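Local coordinates for protein P47 (Clostridium botulinum, PDB 6EKT) that may form part of a progenitor toxin complex that protects botulinum neurotoxin type A2 during its passage through the host gastrointestinal tract, at residues Ala178-Met189 / Asp405-Asn415; Leu416-Val424 / Val428-Ala436. All coordinates share one frame; numbering follows the deposited sequence.

Interaction 1 (Ala178-Met189 / Asp405-Asn415)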
loop_
_atom_site.group_PDB
_atom_site.type_symbol
_atom_site.label_atom_id
_atom_site.label_comp_id
_atom_site.label_asym_id
_atom_site.label_seq_id
_atom_site.Cartn_x
_atom_site.Cartn_y
_atom_site.Cartn_z
ATOM N N ALA A 178 9.320 -11.419 -4.543
ATOM C CA ALA A 178 7.896 -11.105 -4.631
ATOM C C ALA A 178 7.426 -11.489 -6.014
ATOM O O ALA A 178 8.179 -11.378 -6.994
ATOM C CB ALA A 178 7.629 -9.621 -4.368
ATOM N N SER A 179 6.198 -11.989 -6.090
ATOM C CA SER A 179 5.531 -12.113 -7.363
ATOM C C SER A 179 4.571 -10.930 -7.484
ATOM O O SER A 179 3.972 -10.499 -6.492
ATOM C CB SER A 179 4.804 -13.444 -7.439
ATOM O OG SER A 179 3.816 -13.410 -8.440
ATOM N N LEU A 180 4.458 -10.402 -8.699
ATOM C CA LEU A 180 3.600 -9.256 -8.993
ATOM C C LEU A 180 2.568 -9.666 -10.028
ATOM O O LEU A 180 2.931 -10.160 -11.098
ATOM C CB LEU A 180 4.462 -8.080 -9.515
ATOM C CG LEU A 180 3.807 -6.755 -9.950
ATOM C CD1 LEU A 180 4.762 -5.577 -9.764
ATOM C CD2 LEU A 180 3.250 -6.782 -11.376
ATOM N N ASN A 181 1.283 -9.451 -9.711
ATOM C CA ASN A 181 0.198 -9.734 -10.645
ATOM C C ASN A 181 -0.162 -8.498 -11.466
ATOM O O ASN A 181 -0.609 -7.511 -10.909
ATOM C CB ASN A 181 -1.055 -10.239 -9.892
ATOM C CG ASN A 181 -0.850 -11.605 -9.263
ATOM O OD1 ASN A 181 -0.414 -12.537 -9.922
ATOM N ND2 ASN A 181 -1.177 -11.730 -7.988
ATOM N N VAL A 182 0.031 -8.575 -12.781
ATOM C CA VAL A 182 -0.348 -7.517 -13.720
ATOM C C VAL A 182 -1.891 -7.418 -13.816
ATOM O O VAL A 182 -2.432 -6.328 -13.897
ATOM C CB VAL A 182 0.304 -7.725 -15.114
ATOM C CG1 VAL A 182 -0.113 -6.649 -16.112
ATOM C CG2 VAL A 182 1.834 -7.784 -15.017
ATOM N N THR A 183 -2.572 -8.568 -13.817
ATOM C CA THR A 183 -4.043 -8.650 -13.793
ATOM C C THR A 183 -4.455 -9.337 -12.487
ATOM O O THR A 183 -3.679 -10.104 -11.917
ATOM C CB THR A 183 -4.556 -9.529 -14.943
ATOM O OG1 THR A 183 -3.840 -10.770 -14.906
ATOM C CG2 THR A 183 -4.323 -8.851 -16.295
ATOM N N SER A 184 -5.682 -9.113 -12.041
ATOM C CA SER A 184 -6.133 -9.665 -10.768
ATOM C C SER A 184 -7.635 -9.569 -10.622
ATOM O O SER A 184 -8.313 -9.001 -11.475
ATOM C CB SER A 184 -5.483 -8.913 -9.603
ATOM O OG SER A 184 -6.079 -7.632 -9.445
ATOM N N ASP A 185 -8.127 -10.103 -9.504
ATOM C CA ASP A 185 -9.536 -10.052 -9.146
ATOM C C ASP A 185 -9.960 -8.637 -8.758
ATOM O O ASP A 185 -11.107 -8.252 -8.954
ATOM C CB ASP A 185 -9.823 -11.075 -8.029
ATOM C CG ASP A 185 -9.844 -12.525 -8.548
ATOM O OD1 ASP A 185 -10.572 -12.794 -9.520
ATOM O OD2 ASP A 185 -9.134 -13.402 -7.997
ATOM N N ILE A 186 -9.017 -7.859 -8.234
ATOM C CA ILE A 186 -9.285 -6.495 -7.793
ATOM C C ILE A 186 -8.593 -5.519 -8.756
ATOM O O ILE A 186 -7.444 -5.102 -8.561
ATOM C CB ILE A 186 -8.923 -6.320 -6.295
ATOM C CG1 ILE A 186 -9.716 -7.327 -5.447
ATOM C CG2 ILE A 186 -9.254 -4.918 -5.805
ATOM C CD1 ILE A 186 -9.037 -7.721 -4.151
ATOM N N GLU A 187 -9.319 -5.194 -9.821
ATOM C CA GLU A 187 -8.810 -4.468 -10.986
ATOM C C GLU A 187 -8.184 -3.099 -10.668
ATOM O O GLU A 187 -7.182 -2.712 -11.287
ATOM C CB GLU A 187 -9.940 -4.306 -12.011
ATOM C CG GLU A 187 -9.520 -3.799 -13.379
ATOM C CD GLU A 187 -10.612 -3.992 -14.410
ATOM O OE1 GLU A 187 -11.279 -2.999 -14.755
ATOM O OE2 GLU A 187 -10.835 -5.142 -14.857
ATOM N N TRP A 188 -8.765 -2.379 -9.716
ATOM C CA TRP A 188 -8.283 -1.028 -9.380
ATOM C C TRP A 188 -6.860 -0.988 -8.819
ATOM O O TRP A 188 -6.215 0.062 -8.845
ATOM C CB TRP A 188 -9.271 -0.273 -8.478
ATOM C CG TRP A 188 -9.427 -0.813 -7.090
ATOM C CD1 TRP A 188 -10.416 -1.649 -6.652
ATOM C CD2 TRP A 188 -8.592 -0.543 -5.950
ATOM N NE1 TRP A 188 -10.237 -1.932 -5.319
ATOM C CE2 TRP A 188 -9.139 -1.253 -4.858
ATOM C CE3 TRP A 188 -7.437 0.234 -5.745
ATOM C CZ2 TRP A 188 -8.559 -1.234 -3.576
ATOM C CZ3 TRP A 188 -6.862 0.266 -4.465
ATOM C CH2 TRP A 188 -7.428 -0.459 -3.398
ATOM N N MET A 189 -6.395 -2.135 -8.315
ATOM C CA MET A 189 -5.014 -2.304 -7.838
ATOM C C MET A 189 -3.963 -2.553 -8.924
ATOM O O MET A 189 -2.745 -2.384 -8.652
ATOM C CB MET A 189 -4.955 -3.435 -6.809
ATOM C CG MET A 189 -5.631 -3.117 -5.490
ATOM S SD MET A 189 -5.403 -4.384 -4.223
ATOM C CE MET A 189 -3.701 -4.089 -3.717
ATOM N N ASP A 405 -7.757 -10.129 1.179
ATOM C CA ASP A 405 -7.725 -10.169 -0.291
ATOM C C ASP A 405 -6.899 -9.036 -0.901
ATOM O O ASP A 405 -6.111 -9.279 -1.822
ATOM C CB ASP A 405 -9.128 -10.182 -0.910
ATOM C CG ASP A 405 -9.912 -11.444 -0.581
ATOM O OD1 ASP A 405 -9.332 -12.469 -0.165
ATOM O OD2 ASP A 405 -11.143 -11.400 -0.727
ATOM N N LEU A 406 -7.060 -7.816 -0.383
ATOM C CA LEU A 406 -6.253 -6.688 -0.864
ATOM C C LEU A 406 -4.765 -6.962 -0.704
ATOM O O LEU A 406 -3.980 -6.793 -1.649
ATOM C CB LEU A 406 -6.631 -5.353 -0.183
ATOM C CG LEU A 406 -8.028 -4.777 -0.438
ATOM C CD1 LEU A 406 -8.116 -3.361 0.104
ATOM C CD2 LEU A 406 -8.434 -4.790 -1.911
ATOM N N ILE A 407 -4.382 -7.435 0.477
ATOM C CA ILE A 407 -2.962 -7.614 0.760
ATOM C C ILE A 407 -2.387 -8.824 -0.020
ATOM O O ILE A 407 -1.183 -8.887 -0.247
ATOM C CB ILE A 407 -2.677 -7.545 2.292
ATOM C CG1 ILE A 407 -1.247 -7.038 2.573
ATOM C CG2 ILE A 407 -3.066 -8.842 2.977
ATOM C CD1 ILE A 407 -0.976 -6.657 4.024
ATOM N N ASN A 408 -3.275 -9.717 -0.489
ATOM C CA ASN A 408 -2.903 -10.872 -1.324
ATOM C C ASN A 408 -3.093 -10.695 -2.830
ATOM O O ASN A 408 -2.665 -11.544 -3.596
ATOM C CB ASN A 408 -3.663 -12.129 -0.881
ATOM C CG ASN A 408 -3.170 -12.661 0.438
ATOM O OD1 ASN A 408 -1.984 -12.570 0.765
ATOM N ND2 ASN A 408 -4.078 -13.201 1.216
ATOM N N ASN A 409 -3.704 -9.588 -3.246
ATOM C CA ASN A 409 -4.108 -9.395 -4.649
ATOM C C ASN A 409 -2.978 -9.190 -5.678
ATOM O O ASN A 409 -3.015 -9.759 -6.779
ATOM C CB ASN A 409 -5.074 -8.213 -4.746
ATOM C CG ASN A 409 -5.713 -8.114 -6.105
ATOM O OD1 ASN A 409 -6.581 -8.927 -6.465
ATOM N ND2 ASN A 409 -5.261 -7.150 -6.892
ATOM N N THR A 410 -2.013 -8.339 -5.331
ATOM C CA THR A 410 -1.063 -7.798 -6.294
ATOM C C THR A 410 0.362 -8.264 -6.005
ATOM O O THR A 410 1.006 -8.817 -6.883
ATOM C CB THR A 410 -1.174 -6.253 -6.370
ATOM O OG1 THR A 410 -2.501 -5.913 -6.786
ATOM C CG2 THR A 410 -0.161 -5.652 -7.373
ATOM N N ILE A 411 0.832 -8.057 -4.780
ATOM C CA ILE A 411 2.181 -8.457 -4.394
ATOM C C ILE A 411 2.074 -9.582 -3.397
ATOM O O ILE A 411 1.471 -9.422 -2.339
ATOM C CB ILE A 411 2.998 -7.275 -3.794
ATOM C CG1 ILE A 411 3.147 -6.137 -4.824
ATOM C CG2 ILE A 411 4.360 -7.724 -3.213
ATOM C CD1 ILE A 411 3.795 -6.505 -6.152
ATOM N N LYS A 412 2.654 -10.717 -3.758
ATOM C CA LYS A 412 2.841 -11.802 -2.819
ATOM C C LYS A 412 4.329 -11.947 -2.540
ATOM O O LYS A 412 5.098 -12.358 -3.413
ATOM C CB LYS A 412 2.250 -13.098 -3.371
ATOM C CG LYS A 412 0.730 -13.046 -3.523
ATOM C CD LYS A 412 0.103 -14.428 -3.694
ATOM C CE LYS A 412 0.378 -15.064 -5.055
ATOM N NZ LYS A 412 -0.126 -14.199 -6.158
ATOM N N TRP A 413 4.721 -11.591 -1.323
ATOM C CA TRP A 413 6.116 -11.678 -0.896
ATOM C C TRP A 413 6.527 -13.136 -0.757
ATOM O O TRP A 413 5.863 -13.901 -0.056
ATOM C CB TRP A 413 6.306 -10.910 0.397
ATOM C CG TRP A 413 6.116 -9.411 0.213
ATOM C CD1 TRP A 413 4.996 -8.677 0.503
ATOM C CD2 TRP A 413 7.067 -8.498 -0.326
ATOM N NE1 TRP A 413 5.203 -7.349 0.198
ATOM C CE2 TRP A 413 6.473 -7.205 -0.295
ATOM C CE3 TRP A 413 8.387 -8.632 -0.789
ATOM C CZ2 TRP A 413 7.138 -6.055 -0.747
ATOM C CZ3 TRP A 413 9.063 -7.480 -1.238
ATOM C CH2 TRP A 413 8.435 -6.210 -1.212
ATOM N N ASN A 414 7.602 -13.506 -1.464
ATOM C CA ASN A 414 8.030 -14.912 -1.699
ATOM C C ASN A 414 6.930 -15.789 -2.317
ATOM O O ASN A 414 6.880 -16.999 -2.099
ATOM C CB ASN A 414 8.674 -15.561 -0.445
ATOM C CG ASN A 414 9.331 -16.931 -0.738
ATOM O OD1 ASN A 414 10.068 -17.104 -1.716
ATOM N ND2 ASN A 414 9.055 -17.908 0.119
ATOM N N ASN A 415 6.055 -15.156 -3.108
ATOM C CA ASN A 415 4.887 -15.814 -3.727
ATOM C C ASN A 415 3.931 -16.502 -2.719
ATOM O O ASN A 415 3.142 -17.388 -3.086
ATOM C CB ASN A 415 5.316 -16.762 -4.876
ATOM C CG ASN A 415 4.179 -17.059 -5.844
ATOM O OD1 ASN A 415 3.500 -16.150 -6.337
ATOM N ND2 ASN A 415 3.943 -18.340 -6.096
HETATM O O HOH W 1 -2.754 -6.702 -9.358
#

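Interaction 2 (Leu416-Val424 / Val428-Ala436)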
loop_
_atom_site.group_PDB
_atom_site.type_symbol
_atom_site.label_atom_id
_atom_site.label_comp_id
_atom_site.label_asym_id
_atom_site.label_seq_id
_atom_site.Cartn_x
_atom_site.Cartn_y
_atom_site.Cartn_z
ATOM N N LEU A 416 3.995 -16.068 -1.455
ATOM C CA LEU A 416 3.166 -16.629 -0.379
ATOM C C LEU A 416 2.041 -15.680 0.017
ATOM O O LEU A 416 2.262 -14.477 0.150
ATOM C CB LEU A 416 4.024 -16.967 0.846
ATOM C CG LEU A 416 5.126 -18.025 0.690
ATOM C CD1 LEU A 416 6.114 -17.915 1.836
ATOM C CD2 LEU A 416 4.565 -19.441 0.598
ATOM N N LYS A 417 0.840 -16.229 0.180
ATOM C CA LYS A 417 -0.303 -15.475 0.697
ATOM C C LYS A 417 -0.196 -15.335 2.207
ATOM O O LYS A 417 0.431 -16.170 2.859
ATOM C CB LYS A 417 -1.619 -16.163 0.319
ATOM C CG LYS A 417 -2.094 -15.822 -1.085
ATOM C CD LYS A 417 -3.229 -16.724 -1.537
ATOM C CE LYS A 417 -3.851 -16.234 -2.838
ATOM N NZ LYS A 417 -4.951 -17.156 -3.253
ATOM N N ILE A 418 -0.777 -14.269 2.754
ATOM C CA ILE A 418 -0.924 -14.129 4.209
ATOM C C ILE A 418 -2.356 -14.523 4.632
ATOM O O ILE A 418 -3.259 -14.601 3.787
ATOM C CB ILE A 418 -0.526 -12.713 4.713
ATOM C CG1 ILE A 418 -1.594 -11.662 4.412
ATOM C CG2 ILE A 418 0.843 -12.281 4.181
ATOM C CD1 ILE A 418 -2.338 -11.179 5.638
ATOM N N SER A 419 -2.565 -14.765 5.926
ATOM C CA SER A 419 -3.906 -15.103 6.409
ATOM C C SER A 419 -4.445 -14.144 7.473
ATOM O O SER A 419 -5.662 -14.044 7.658
ATOM C CB SER A 419 -3.945 -16.542 6.918
ATOM O OG SER A 419 -3.147 -16.665 8.075
ATOM N N GLN A 420 -3.543 -13.447 8.164
ATOM C CA GLN A 420 -3.931 -12.603 9.288
ATOM C C GLN A 420 -3.561 -11.120 9.107
ATOM O O GLN A 420 -2.382 -10.753 9.072
ATOM C CB GLN A 420 -3.371 -13.167 10.602
ATOM C CG GLN A 420 -3.955 -12.517 11.848
ATOM C CD GLN A 420 -3.857 -13.375 13.093
ATOM O OE1 GLN A 420 -3.319 -14.488 13.075
ATOM N NE2 GLN A 420 -4.391 -12.860 14.194
ATOM N N VAL A 421 -4.598 -10.294 8.990
ATOM C CA VAL A 421 -4.466 -8.845 9.073
ATOM C C VAL A 421 -4.387 -8.507 10.553
ATOM O O VAL A 421 -5.183 -9.006 11.350
ATOM C CB VAL A 421 -5.673 -8.140 8.407
ATOM C CG1 VAL A 421 -5.769 -6.677 8.817
ATOM C CG2 VAL A 421 -5.589 -8.252 6.894
ATOM N N THR A 422 -3.444 -7.650 10.913
ATOM C CA THR A 422 -3.216 -7.273 12.310
ATOM C C THR A 422 -3.710 -5.866 12.654
ATOM O O THR A 422 -4.168 -5.628 13.767
ATOM C CB THR A 422 -1.724 -7.376 12.681
ATOM O OG1 THR A 422 -0.950 -6.672 11.710
ATOM C CG2 THR A 422 -1.269 -8.832 12.726
ATOM N N ASN A 423 -3.591 -4.930 11.712
ATOM C CA ASN A 423 -3.992 -3.548 11.940
ATOM C C ASN A 423 -4.475 -2.894 10.647
ATOM O O ASN A 423 -3.994 -3.204 9.559
ATOM C CB ASN A 423 -2.850 -2.712 12.553
ATOM C CG ASN A 423 -2.514 -3.099 13.990
ATOM O OD1 ASN A 423 -1.365 -3.398 14.302
ATOM N ND2 ASN A 423 -3.512 -3.095 14.871
ATOM N N VAL A 424 -5.442 -1.994 10.784
ATOM C CA VAL A 424 -6.009 -1.252 9.662
ATOM C C VAL A 424 -6.108 0.183 10.154
ATOM O O VAL A 424 -6.788 0.458 11.151
ATOM C CB VAL A 424 -7.405 -1.787 9.259
ATOM C CG1 VAL A 424 -8.009 -0.954 8.150
ATOM C CG2 VAL A 424 -7.330 -3.250 8.826
ATOM N N VAL A 428 -4.715 9.777 6.197
ATOM C CA VAL A 428 -4.554 10.329 4.832
ATOM C C VAL A 428 -4.560 9.185 3.812
ATOM O O VAL A 428 -5.546 9.017 3.070
ATOM C CB VAL A 428 -3.352 11.306 4.647
ATOM C CG1 VAL A 428 -3.448 11.982 3.282
ATOM C CG2 VAL A 428 -3.331 12.356 5.743
ATOM N N GLY A 429 -3.487 8.386 3.802
ATOM C CA GLY A 429 -3.518 7.087 3.128
ATOM C C GLY A 429 -4.176 6.022 3.997
ATOM O O GLY A 429 -4.378 6.209 5.199
ATOM N N PHE A 430 -4.487 4.896 3.382
ATOM C CA PHE A 430 -5.114 3.784 4.079
ATOM C C PHE A 430 -4.129 2.616 4.182
ATOM O O PHE A 430 -3.645 2.121 3.160
ATOM C CB PHE A 430 -6.404 3.392 3.333
ATOM C CG PHE A 430 -7.288 2.433 4.074
ATOM C CD1 PHE A 430 -8.021 2.848 5.199
ATOM C CD2 PHE A 430 -7.435 1.116 3.629
ATOM C CE1 PHE A 430 -8.857 1.956 5.870
ATOM C CE2 PHE A 430 -8.280 0.221 4.296
ATOM C CZ PHE A 430 -8.993 0.644 5.413
ATOM N N CYS A 431 -3.853 2.171 5.409
ATOM C CA CYS A 431 -2.765 1.208 5.637
ATOM C C CYS A 431 -3.286 -0.076 6.249
ATOM O O CYS A 431 -3.931 -0.052 7.298
ATOM C CB CYS A 431 -1.671 1.823 6.501
ATOM S SG CYS A 431 -0.270 0.719 6.797
ATOM N N ILE A 432 -3.026 -1.175 5.558
ATOM C CA ILE A 432 -3.392 -2.520 6.007
ATOM C C ILE A 432 -2.076 -3.230 6.353
ATOM O O ILE A 432 -1.169 -3.248 5.535
ATOM C CB ILE A 432 -4.156 -3.291 4.901
ATOM C CG1 ILE A 432 -5.498 -2.591 4.581
ATOM C CG2 ILE A 432 -4.378 -4.751 5.302
ATOM C CD1 ILE A 432 -6.147 -3.027 3.271
ATOM N N GLN A 433 -1.981 -3.791 7.557
ATOM C CA GLN A 433 -0.763 -4.508 7.980
ATOM C C GLN A 433 -1.155 -5.906 8.421
ATOM O O GLN A 433 -2.283 -6.118 8.923
ATOM C CB GLN A 433 -0.050 -3.776 9.118
ATOM C CG GLN A 433 0.500 -2.396 8.768
ATOM C CD GLN A 433 0.634 -1.486 9.984
ATOM O OE1 GLN A 433 -0.081 -1.652 10.974
ATOM N NE2 GLN A 433 1.549 -0.523 9.920
ATOM N N GLY A 434 -0.243 -6.853 8.212
ATOM C CA GLY A 434 -0.474 -8.257 8.563
ATOM C C GLY A 434 0.757 -9.068 8.958
ATOM O O GLY A 434 1.902 -8.582 8.916
ATOM N N ASN A 435 0.500 -10.306 9.374
ATOM C CA ASN A 435 1.554 -11.281 9.626
ATOM C C ASN A 435 1.879 -12.032 8.358
ATOM O O ASN A 435 0.993 -12.316 7.550
ATOM C CB ASN A 435 1.148 -12.264 10.732
ATOM C CG ASN A 435 1.180 -11.631 12.113
ATOM O OD1 ASN A 435 1.961 -10.703 12.370
ATOM N ND2 ASN A 435 0.342 -12.138 13.022
ATOM N N ALA A 436 3.163 -12.312 8.192
ATOM C CA ALA A 436 3.665 -13.172 7.137
ATOM C C ALA A 436 3.605 -14.631 7.595
ATOM O O ALA A 436 3.515 -15.528 6.769
ATOM C CB ALA A 436 5.085 -12.791 6.794
#

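Interaction 1 (Ala178-Met189 / Asp405-Asn415)
Ser179 and Lys412 pair through their backbones in both directions, Ser179 N giving to Lys412 O at 2.9 Å and Lys412 N to Ser179 O at 3.0 Å. Asn181 N continues the antiparallel pairing onto Thr410 O. Lys412 O also accepts from Asn415 N, which closes a type II turn and reaches that oxygen from the opposite face of its carbonyl plane.

Among the side-chain hydrogen bonds, Asn409 does most. Its CG lies opposite the backbone N (chi1 -170°), carrying the amide across into the curl of Ser184-Ile186. There ND2 gives to Ser184 OG at 2.7 Å, close to the amide plane, and to Thr410 OG1 of its own segment, while OD1 takes a more bent bond from Ile186 N (140° at the hydrogen). With both ends engaged, the amide's rotation is fixed. Asn181 ND2 reaches Asn409 O from above the carbonyl plane, and a water joins Asn181 O to Thr410 OG1.

The apolar contacts form two patches. Leu406 CD2 is met by Ile186 CD1 at 3.7 Å, by Met189 SD, and by Trp188 CZ2 at 3.9 Å. Along the strands, Ala178 CB sits off-centre over the six-membered ring of Trp413, and Ile411 CD1 packs against Leu180 CB at 3.8 Å.

Strand 178-181 lies between strand 124-141 and the outermost strand 411-413 of an antiparallel sheet. Tyr31 of strand 29-34 touches Met189, Thr410 and Ile411, while Met251 of helix 244-252 packs on Trp188 and Leu406.

Interaction 2 (Leu416-Val424 / Val428-Ala436)
Gln433 O faces two successive residues of the neighbouring strand: Thr422 N donates to it at 2.8 Å, and Asn423 N makes a longer, weak bond of 3.3 Å. The return bond, Gln433 N to Asn423 O, is 2.9 Å long and nearly straight at 165°. Thr422 OG1 also lies near Gln433 O, placed there by a chi1 of 51° that sets the hydroxyl between the backbone N and carbonyl carbon. Further along, Asn435 N donates to Gln420 O at 2.9 Å, almost in line with the C=O bond. Beside it Gly434 CA comes within 3.2 Å of the same oxygen, a close approach between the two backbones.

The amide of Gln433 is satisfied beyond the hairpin: NE2 donates to Ile231 O, and OE1 has a weak bond from Asn234 ND2. Within the hairpin, OE1 lies 3.4 Å from Asn423 CB.

Val424 and Ile432 direct their side chains to the same face of the sheet. Val424 CG1 meets the Phe430 ring at CZ, 3.3 Å away, and Val421 CG2 touches Ile432 CG2 at 4.0 Å. Phe430 in turn stacks on Phe247 of helix 244-252.

Strand 430-434 is bonded on its other side to strand 238-242, and strand 421-426 is an outermost strand of that sheet. Thr422 and Asn423, set together against Gln433, form a classic beta bulge in an antiparallel beta hairpin.

The two interactions follow one another along the chain, their centres about 13 Å apart, and interaction 2 opens directly after the turn that ends interaction 1. Strands 411-413 and 421-426 are consecutive yet belong to different antiparallel sheets, each as an outermost strand. The chain between them passes back beside helix 403-409, where Asn408 OD1 probably accepts a hydrogen bond from Ile418 N at 2.9 Å and Ile407 CG2 packs 3.5 Å from Ile418 CG1. A further touch joins Lys412 CD to Lys417 CG at 3.7 Å. Helix 244-252 packs against both contacts, its Met251 touching Phe430 of interaction 2 as well as side chains of interaction 1.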